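VlsE1 (Borreliella burgdorferi, PDB 1L8W) is a variable surface lipoprotein of the Lyme disease spirochaete, whose antigenic switching probably helps the bacterium evade the host immune response. Local coordinates at residues Lys149-Lys153 / Ala154-Gly158; Lys161-Lys164 / Glu165-Ala169; Glu221-Leu224 / Ser225-Thr229; Asp270-Ala273 / Ala274-Leu278. One frame throughout, in Å; residues are numbered along the deposited sequence.

Interaction 1. Residues Lys149-Lys153 / Ala154-Gly158; sequences KVADK and ASVKG
Asp152 caps the start of helix 153-170 by accepting a hydrogen bond from Ser155 N. Asp152 OD1 lies 2.9 Å from Ser155 N and takes the bond through its anti lone pair, the one turned away from OD2. The N-H...O angle is 142°, so the bond is clearly bent. The Asp152 carboxylate can turn back over the first turn because CG lies anti to the backbone N (chi1 -175°), beside the carbonyl carbon. The carbonyl of the same residue starts the helical bonding. Asp152 O accepts from Val156 N at 3.0 Å, in the carbonyl plane, and takes a second, weak bond from Ser155 N. Just before the cap, Ala151 CB meets Val156 CG2 at 3.9 Å. This methyl of Val156 lies beside its own backbone N and is thereby turned back toward the incoming loop.

On the same first turn, Lys153 and Lys157 lie side by side and point the same way. Lys157 is bent in its last two torsions, which folds its ammonium back over the turn. Lys157 NZ makes a weak bond to Lys153 O at 3.1 Å, and that oxygen also accepts from Lys157 N. The two ammonium nitrogens, Lys153 NZ and Lys157 NZ, are 4.2 Å apart and probably repel each other. A long, weak ion pair with Asp237 may offset this for Lys153. Ser155 OG bonds to Ala131 O and Lys283 N, so the first turn is tied to other parts of the fold. The whole is a classical aspartate N-cap, where a loop after strand 141-142 enters an alpha-helix.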
loop_
_atom_site.group_PDB
_atom_site.type_symbol
_atom_site.label_atom_id
_atom_site.label_comp_id
_atom_site.label_asym_id
_atom_site.label_seq_id
_atom_site.Cartn_x
_atom_site.Cartn_y
_atom_site.Cartn_z
ATOM N N LYS A 149 11.440 1.137 15.210
ATOM C CA LYS A 149 11.949 -0.120 14.675
ATOM C C LYS A 149 12.008 -0.124 13.149
ATOM O O LYS A 149 11.444 0.745 12.476
ATOM C CB LYS A 149 11.056 -1.289 15.121
ATOM C CG LYS A 149 11.034 -1.569 16.617
ATOM C CD LYS A 149 10.058 -2.686 16.936
ATOM C CE LYS A 149 10.057 -3.034 18.422
ATOM N NZ LYS A 149 9.074 -4.111 18.735
ATOM N N VAL A 150 12.712 -1.112 12.615
ATOM C CA VAL A 150 12.809 -1.289 11.178
ATOM C C VAL A 150 11.558 -2.081 10.837
ATOM O O VAL A 150 11.184 -2.984 11.581
ATOM C CB VAL A 150 14.031 -2.149 10.770
ATOM C CG1 VAL A 150 14.019 -2.370 9.265
ATOM C CG2 VAL A 150 15.329 -1.473 11.198
ATOM N N ALA A 151 10.901 -1.740 9.736
ATOM C CA ALA A 151 9.705 -2.470 9.340
ATOM C C ALA A 151 10.124 -3.882 8.966
ATOM O O ALA A 151 11.245 -4.098 8.519
ATOM C CB ALA A 151 9.036 -1.791 8.151
ATOM N N ASP A 152 9.222 -4.837 9.157
ATOM C CA ASP A 152 9.501 -6.228 8.821
ATOM C C ASP A 152 9.624 -6.310 7.306
ATOM O O ASP A 152 8.663 -6.047 6.583
ATOM C CB ASP A 152 8.363 -7.126 9.322
ATOM C CG ASP A 152 8.647 -8.606 9.116
ATOM O OD1 ASP A 152 8.508 -9.106 7.979
ATOM O OD2 ASP A 152 9.019 -9.266 10.103
ATOM N N LYS A 153 10.809 -6.669 6.823
ATOM C CA LYS A 153 11.042 -6.742 5.389
ATOM C C LYS A 153 10.227 -7.797 4.652
ATOM O O LYS A 153 9.845 -7.587 3.500
ATOM C CB LYS A 153 12.538 -6.927 5.107
ATOM C CG LYS A 153 13.263 -7.793 6.111
ATOM C CD LYS A 153 14.692 -8.074 5.675
ATOM C CE LYS A 153 14.712 -8.833 4.356
ATOM N NZ LYS A 153 16.094 -9.167 3.897
ATOM N N ALA A 154 9.956 -8.926 5.301
ATOM C CA ALA A 154 9.175 -9.984 4.667
ATOM C C ALA A 154 7.724 -9.538 4.470
ATOM O O ALA A 154 7.066 -9.947 3.514
ATOM C CB ALA A 154 9.224 -11.259 5.509
ATOM N N SER A 155 7.224 -8.714 5.385
ATOM C CA SER A 155 5.858 -8.200 5.283
ATOM C C SER A 155 5.812 -7.126 4.191
ATOM O O SER A 155 4.902 -7.111 3.359
ATOM C CB SER A 155 5.414 -7.591 6.618
ATOM O OG SER A 155 4.112 -7.046 6.534
ATOM N N VAL A 156 6.803 -6.234 4.200
ATOM C CA VAL A 156 6.887 -5.156 3.213
ATOM C C VAL A 156 6.965 -5.699 1.794
ATOM O O VAL A 156 6.100 -5.425 0.965
ATOM C CB VAL A 156 8.141 -4.260 3.438
ATOM C CG1 VAL A 156 8.175 -3.159 2.405
ATOM C CG2 VAL A 156 8.131 -3.658 4.831
ATOM N N LYS A 157 8.004 -6.482 1.521
ATOM C CA LYS A 157 8.209 -7.046 0.190
ATOM C C LYS A 157 7.094 -7.966 -0.248
ATOM O O LYS A 157 6.743 -7.998 -1.433
ATOM C CB LYS A 157 9.540 -7.797 0.114
ATOM C CG LYS A 157 10.757 -6.903 0.171
ATOM C CD LYS A 157 11.988 -7.645 -0.313
ATOM C CE LYS A 157 12.288 -8.848 0.558
ATOM N NZ LYS A 157 12.468 -8.431 1.977
ATOM N N GLY A 158 6.546 -8.723 0.703
ATOM C CA GLY A 158 5.463 -9.631 0.375
ATOM C C GLY A 158 4.196 -8.880 0.022
ATOM O O GLY A 158 3.470 -9.250 -0.899
#

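Interaction 2. Residues Lys161-Lys164 / Glu165-Ala169; sequences KGIK and EIVEA
Glu165 and Lys164 carry this contact on helix 153-170, with Lys161 and Glu168 as their partners. The extended chain of Lys161 runs past the carboxylate of Glu165, and the two side chains cross at a slant. Glu165 OE2 lies against the aliphatic part of the lysine, 3.0 Å from Lys161 CE, with CG next. The ammonium itself stays farther off, with Lys161 NZ 4.2 Å from Glu165 OE2, too far for a salt bridge. The attraction there is probably only a loose one. The other carboxylate oxygen, Glu165 OE1, is hydrogen-bonded to Thr127 on helix 106-131.

Lys164 instead approaches Glu168. Bends at chi3 and chi4 (83° and 75°) fold its ammonium round toward the carboxylate. The salt bridge is long, 3.7 Å from Lys164 NZ to Glu168 OE1. A long, weak ion pair with Asp232 gives this lysine a second acidic neighbour.

The backbone beneath is regular. Glu165 N bonds to Lys161 O at 2.8 Å, and Val167 N to Ile163 O at 3.0 Å. Ile163 CG2 and Val167 CG2 meet at 4.1 Å on a face packed against helices 220-230 and 294-333. Lysine and glutamate spaced four apart, with isoleucine and valine on another face, are characteristic of an amphipathic alpha-helix.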
loop_
_atom_site.group_PDB
_atom_site.type_symbol
_atom_site.label_atom_id
_atom_site.label_comp_id
_atom_site.label_asym_id
_atom_site.label_seq_id
_atom_site.Cartn_x
_atom_site.Cartn_y
_atom_site.Cartn_z
ATOM N N LYS A 161 4.830 -7.500 -3.474
ATOM C CA LYS A 161 4.790 -8.539 -4.486
ATOM C C LYS A 161 3.363 -8.998 -4.705
ATOM O O LYS A 161 2.956 -9.268 -5.838
ATOM C CB LYS A 161 5.669 -9.721 -4.074
ATOM C CG LYS A 161 5.637 -10.874 -5.056
ATOM C CD LYS A 161 6.591 -11.973 -4.634
ATOM C CE LYS A 161 6.564 -13.136 -5.614
ATOM N NZ LYS A 161 7.523 -14.202 -5.217
ATOM N N GLY A 162 2.600 -9.089 -3.620
ATOM C CA GLY A 162 1.218 -9.509 -3.746
ATOM C C GLY A 162 0.489 -8.510 -4.620
ATOM O O GLY A 162 -0.227 -8.880 -5.547
ATOM N N ILE A 163 0.688 -7.230 -4.320
ATOM C CA ILE A 163 0.063 -6.156 -5.080
ATOM C C ILE A 163 0.496 -6.193 -6.545
ATOM O O ILE A 163 -0.321 -5.997 -7.437
ATOM C CB ILE A 163 0.397 -4.786 -4.467
ATOM C CG1 ILE A 163 -0.275 -4.671 -3.099
ATOM C CG2 ILE A 163 -0.055 -3.668 -5.398
ATOM C CD1 ILE A 163 -0.129 -3.323 -2.447
ATOM N N LYS A 164 1.777 -6.452 -6.797
ATOM C CA LYS A 164 2.253 -6.543 -8.173
ATOM C C LYS A 164 1.542 -7.698 -8.884
ATOM O O LYS A 164 1.095 -7.555 -10.026
ATOM C CB LYS A 164 3.769 -6.767 -8.223
ATOM C CG LYS A 164 4.303 -6.929 -9.655
ATOM C CD LYS A 164 5.822 -6.836 -9.722
ATOM C CE LYS A 164 6.490 -8.157 -9.399
ATOM N NZ LYS A 164 6.380 -9.141 -10.516
ATOM N N GLU A 165 1.436 -8.841 -8.208
ATOM C CA GLU A 165 0.766 -10.009 -8.781
ATOM C C GLU A 165 -0.703 -9.713 -9.064
ATOM O O GLU A 165 -1.251 -10.129 -10.089
ATOM C CB GLU A 165 0.888 -11.208 -7.833
ATOM C CG GLU A 165 2.163 -12.041 -8.037
ATOM C CD GLU A 165 2.554 -12.863 -6.815
ATOM O OE1 GLU A 165 1.659 -13.379 -6.112
ATOM O OE2 GLU A 165 3.773 -13.007 -6.566
ATOM N N ILE A 166 -1.345 -8.989 -8.156
ATOM C CA ILE A 166 -2.748 -8.654 -8.339
ATOM C C ILE A 166 -2.922 -7.797 -9.589
ATOM O O ILE A 166 -3.745 -8.093 -10.451
ATOM C CB ILE A 166 -3.292 -7.878 -7.133
ATOM C CG1 ILE A 166 -3.487 -8.826 -5.942
ATOM C CG2 ILE A 166 -4.591 -7.190 -7.513
ATOM C CD1 ILE A 166 -3.907 -8.122 -4.656
ATOM N N VAL A 167 -2.118 -6.741 -9.673
ATOM C CA VAL A 167 -2.163 -5.811 -10.792
ATOM C C VAL A 167 -1.850 -6.475 -12.131
ATOM O O VAL A 167 -2.474 -6.159 -13.137
ATOM C CB VAL A 167 -1.185 -4.626 -10.559
ATOM C CG1 VAL A 167 -1.253 -3.643 -11.737
ATOM C CG2 VAL A 167 -1.540 -3.916 -9.244
ATOM N N GLU A 168 -0.888 -7.396 -12.148
ATOM C CA GLU A 168 -0.540 -8.082 -13.390
ATOM C C GLU A 168 -1.649 -9.058 -13.790
ATOM O O GLU A 168 -2.027 -9.137 -14.961
ATOM C CB GLU A 168 0.791 -8.832 -13.247
ATOM C CG GLU A 168 1.927 -7.961 -12.730
ATOM C CD GLU A 168 3.308 -8.573 -12.928
ATOM O OE1 GLU A 168 3.479 -9.787 -12.677
ATOM O OE2 GLU A 168 4.230 -7.823 -13.324
ATOM N N ALA A 169 -2.172 -9.794 -12.813
ATOM C CA ALA A 169 -3.241 -10.755 -13.070
ATOM C C ALA A 169 -4.401 -10.070 -13.783
ATOM O O ALA A 169 -5.066 -10.674 -14.628
ATOM C CB ALA A 169 -3.724 -11.362 -11.761
#

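Interaction 3. Residues Glu221-Leu224 / Ser225-Thr229; sequences EQIL and SAIVT
Leu224 and Val228 meet through their methyls, one turn apart on helix 220-230. Leu224 CD2 lies 4.3 Å from Val228 CG2, a loose apolar contact. The valine methyl sits beside its own backbone N and anti to the carbonyl carbon, which turns it back toward the preceding turn. It also comes close to the carbonyl of Leu224.

Ile223 and Ile227 form a similar pair. Here the branch methyl of the first, Ile223 CG2, approaches the end of the second, Ile227 CD1, at 4.4 Å. Ile227 CG1 runs back along its own N side, so the chain passes over Ile223 O, with CG1 3.3 Å from that oxygen.

The main-chain bonds are those of an alpha-helix. Ser225 N bonds to Glu221 O at 2.8 Å, and Val228 N to Leu224 O at 3.0 Å. Leu224 O takes a second, weak bond from Ile227 N. Near the helix start, the side chains of Glu221 and Gln222 both bond to Ser219.

The helix lies among three others. Leu224, Ile227 and Val228 pack on helix 153-170. Glu221, Ile223 and Leu224 reach helix 294-333. Ile223, Ala226 and Ile227 rest on helix 269-281.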
loop_
_atom_site.group_PDB
_atom_site.type_symbol
_atom_site.label_atom_id
_atom_site.label_comp_id
_atom_site.label_asym_id
_atom_site.label_seq_id
_atom_site.Cartn_x
_atom_site.Cartn_y
_atom_site.Cartn_z
ATOM N N GLU A 221 -4.536 5.099 -7.755
ATOM C CA GLU A 221 -3.909 4.433 -8.894
ATOM C C GLU A 221 -2.408 4.720 -8.926
ATOM O O GLU A 221 -1.590 3.802 -9.055
ATOM C CB GLU A 221 -4.529 4.907 -10.209
ATOM C CG GLU A 221 -5.999 4.578 -10.384
ATOM C CD GLU A 221 -6.869 5.230 -9.323
ATOM O OE1 GLU A 221 -6.698 6.443 -9.079
ATOM O OE2 GLU A 221 -7.726 4.531 -8.739
ATOM N N GLN A 222 -2.048 5.994 -8.800
ATOM C CA GLN A 222 -0.644 6.398 -8.823
ATOM C C GLN A 222 0.173 5.743 -7.718
ATOM O O GLN A 222 1.299 5.314 -7.950
ATOM C CB GLN A 222 -0.530 7.924 -8.722
ATOM C CG GLN A 222 -0.969 8.659 -9.972
ATOM C CD GLN A 222 -0.877 10.166 -9.812
ATOM O OE1 GLN A 222 -1.736 10.790 -9.194
ATOM N NE2 GLN A 222 0.185 10.754 -10.354
ATOM N N ILE A 223 -0.388 5.678 -6.515
ATOM C CA ILE A 223 0.305 5.044 -5.396
ATOM C C ILE A 223 0.429 3.540 -5.673
ATOM O O ILE A 223 1.440 2.921 -5.351
ATOM C CB ILE A 223 -0.452 5.264 -4.070
ATOM C CG1 ILE A 223 -0.585 6.766 -3.790
ATOM C CG2 ILE A 223 0.306 4.619 -2.935
ATOM C CD1 ILE A 223 -1.570 7.114 -2.679
ATOM N N LEU A 224 -0.605 2.971 -6.285
ATOM C CA LEU A 224 -0.625 1.555 -6.627
ATOM C C LEU A 224 0.497 1.264 -7.619
ATOM O O LEU A 224 1.270 0.323 -7.440
ATOM C CB LEU A 224 -1.968 1.183 -7.266
ATOM C CG LEU A 224 -2.702 -0.082 -6.797
ATOM C CD1 LEU A 224 -3.706 -0.495 -7.865
ATOM C CD2 LEU A 224 -1.725 -1.213 -6.546
ATOM N N SER A 225 0.582 2.083 -8.665
ATOM C CA SER A 225 1.603 1.924 -9.694
ATOM C C SER A 225 3.007 2.027 -9.095
ATOM O O SER A 225 3.894 1.235 -9.421
ATOM C CB SER A 225 1.413 2.985 -10.787
ATOM O OG SER A 225 2.267 2.745 -11.894
ATOM N N ALA A 226 3.210 3.004 -8.217
ATOM C CA ALA A 226 4.515 3.177 -7.582
ATOM C C ALA A 226 4.922 1.921 -6.801
ATOM O O ALA A 226 6.103 1.586 -6.730
ATOM C CB ALA A 226 4.495 4.397 -6.648
ATOM N N ILE A 227 3.950 1.228 -6.212
ATOM C CA ILE A 227 4.262 0.015 -5.457
ATOM C C ILE A 227 4.562 -1.133 -6.418
ATOM O O ILE A 227 5.464 -1.934 -6.189
ATOM C CB ILE A 227 3.102 -0.385 -4.509
ATOM C CG1 ILE A 227 2.941 0.677 -3.406
ATOM C CG2 ILE A 227 3.391 -1.756 -3.890
ATOM C CD1 ILE A 227 1.693 0.499 -2.521
ATOM N N VAL A 228 3.805 -1.204 -7.503
ATOM C CA VAL A 228 4.014 -2.241 -8.504
ATOM C C VAL A 228 5.438 -2.156 -9.078
ATOM O O VAL A 228 6.129 -3.173 -9.203
ATOM C CB VAL A 228 2.997 -2.093 -9.644
ATOM C CG1 VAL A 228 3.269 -3.119 -10.718
ATOM C CG2 VAL A 228 1.583 -2.254 -9.100
ATOM N N THR A 229 5.872 -0.944 -9.420
ATOM C CA THR A 229 7.207 -0.720 -9.977
ATOM C C THR A 229 8.264 -1.065 -8.941
ATOM O O THR A 229 9.272 -1.701 -9.243
ATOM C CB THR A 229 7.399 0.763 -10.388
ATOM O OG1 THR A 229 6.395 1.129 -11.340
ATOM C CG2 THR A 229 8.771 0.991 -11.004
#

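Interaction 4. Residues Asp270-Ala273 / Ala274-Leu278; sequences DQIA and AAIAL
This contact is a buried turn of the alanine-rich helix 269-281, and its side-chain packing centres on Ile272 and Ile276. The two isoleucines lie side by side and point the same way. Ile272 CG2 touches Ile276 CD1 at 3.9 Å. Ile276 has CG1 anti to the carbonyl carbon (chi1 -71°), which carries its end methyl back to the preceding turn. On the way, Ile276 CG1 passes 3.2 Å from Ile272 O.

That oxygen also accepts the hydrogen bond from Ile276 N, with Ile272 O and Ile276 N 2.9 Å apart. Ala275 N to Gln271 O and Ala277 N to Ala273 O continue the same pattern. The first bond of the series, Ala274 N to Asp270 O at 3.1 Å, is weak and bent (132°).

The alanines add only methyls to the turn. Ala274 CB sits 3.3 Å from Asp270 O, close over the backbone it follows. Such short side chains allow other helices to come near. Ala273 and Ala274 meet helix 220-230, Ala274 and Ala275 meet helix 247-252, and Ile272, Ala273 and Ile276 pack on helix 205-216. The result is a buried, alanine-rich helix packed against three others, as in the interior of an all-helical fold.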
loop_
_atom_site.group_PDB
_atom_site.type_symbol
_atom_site.label_atom_id
_atom_site.label_comp_id
_atom_site.label_asym_id
_atom_site.label_seq_id
_atom_site.Cartn_x
_atom_site.Cartn_y
_atom_site.Cartn_z
ATOM N N ASP A 270 4.324 10.430 -5.399
ATOM C CA ASP A 270 3.758 9.096 -5.516
ATOM C C ASP A 270 4.652 8.033 -4.863
ATOM O O ASP A 270 4.150 7.017 -4.378
ATOM C CB ASP A 270 3.455 8.770 -6.985
ATOM C CG ASP A 270 4.662 8.921 -7.884
ATOM O OD1 ASP A 270 5.668 9.525 -7.443
ATOM O OD2 ASP A 270 4.592 8.440 -9.041
ATOM N N GLN A 271 5.961 8.291 -4.824
ATOM C CA GLN A 271 6.937 7.392 -4.206
ATOM C C GLN A 271 6.860 7.515 -2.685
ATOM O O GLN A 271 6.912 6.520 -1.950
ATOM C CB GLN A 271 8.348 7.751 -4.656
ATOM C CG GLN A 271 8.544 7.761 -6.166
ATOM C CD GLN A 271 8.239 6.422 -6.796
ATOM O OE1 GLN A 271 8.726 5.387 -6.344
ATOM N NE2 GLN A 271 7.435 6.432 -7.850
ATOM N N ILE A 272 6.750 8.751 -2.215
ATOM C CA ILE A 272 6.632 9.009 -0.789
ATOM C C ILE A 272 5.328 8.380 -0.288
ATOM O O ILE A 272 5.326 7.652 0.700
ATOM C CB ILE A 272 6.606 10.514 -0.508
ATOM C CG1 ILE A 272 7.938 11.126 -0.941
ATOM C CG2 ILE A 272 6.305 10.763 0.956
ATOM C CD1 ILE A 272 7.997 12.626 -0.839
ATOM N N ALA A 273 4.230 8.671 -0.980
ATOM C CA ALA A 273 2.918 8.135 -0.624
ATOM C C ALA A 273 2.926 6.598 -0.618
ATOM O O ALA A 273 2.199 5.965 0.161
ATOM C CB ALA A 273 1.866 8.654 -1.590
ATOM N N ALA A 274 3.755 6.008 -1.484
ATOM C CA ALA A 274 3.896 4.556 -1.562
ATOM C C ALA A 274 4.689 4.018 -0.370
ATOM O O ALA A 274 4.348 2.970 0.189
ATOM C CB ALA A 274 4.588 4.152 -2.861
ATOM N N ALA A 275 5.757 4.724 0.000
ATOM C CA ALA A 275 6.594 4.318 1.129
ATOM C C ALA A 275 5.738 4.344 2.376
ATOM O O ALA A 275 5.842 3.488 3.252
ATOM C CB ALA A 275 7.779 5.282 1.294
ATOM N N ILE A 276 4.888 5.359 2.427
ATOM C CA ILE A 276 3.977 5.575 3.527
ATOM C C ILE A 276 2.922 4.478 3.617
ATOM O O ILE A 276 2.730 3.893 4.683
ATOM C CB ILE A 276 3.299 6.967 3.395
ATOM C CG1 ILE A 276 4.338 8.062 3.687
ATOM C CG2 ILE A 276 2.108 7.072 4.321
ATOM C CD1 ILE A 276 3.812 9.492 3.640
ATOM N N ALA A 277 2.255 4.180 2.507
ATOM C CA ALA A 277 1.213 3.150 2.519
ATOM C C ALA A 277 1.772 1.767 2.841
ATOM O O ALA A 277 1.145 1.001 3.576
ATOM C CB ALA A 277 0.472 3.119 1.185
ATOM N N LEU A 278 2.944 1.451 2.296
ATOM C CA LEU A 278 3.571 0.158 2.555
ATOM C C LEU A 278 3.963 0.023 4.022
ATOM O O LEU A 278 3.762 -1.029 4.630
ATOM C CB LEU A 278 4.818 -0.021 1.690
ATOM C CG LEU A 278 4.609 -0.549 0.269
ATOM C CD1 LEU A 278 5.869 -0.335 -0.542
ATOM C CD2 LEU A 278 4.231 -2.029 0.316
#

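The four contacts follow one another along the chain, each closing before the next opens. Interactions 1 and 2 share helix 153-170, with centres about 17 Å apart; the first marks its start, the second its later turns. Interaction 3 is on helix 220-230 and touches interaction 2, where Ile163 CG2 and Leu224 CD2 come within 3.2 Å. It also packs on interaction 4 of helix 269-281, with centres about 9 Å apart. Interaction 4 returns to interaction 1 through Leu278 and Val156. The three helices thus touch one another pairwise and form one packed, mainly helical core of this Borrelia lipoprotein.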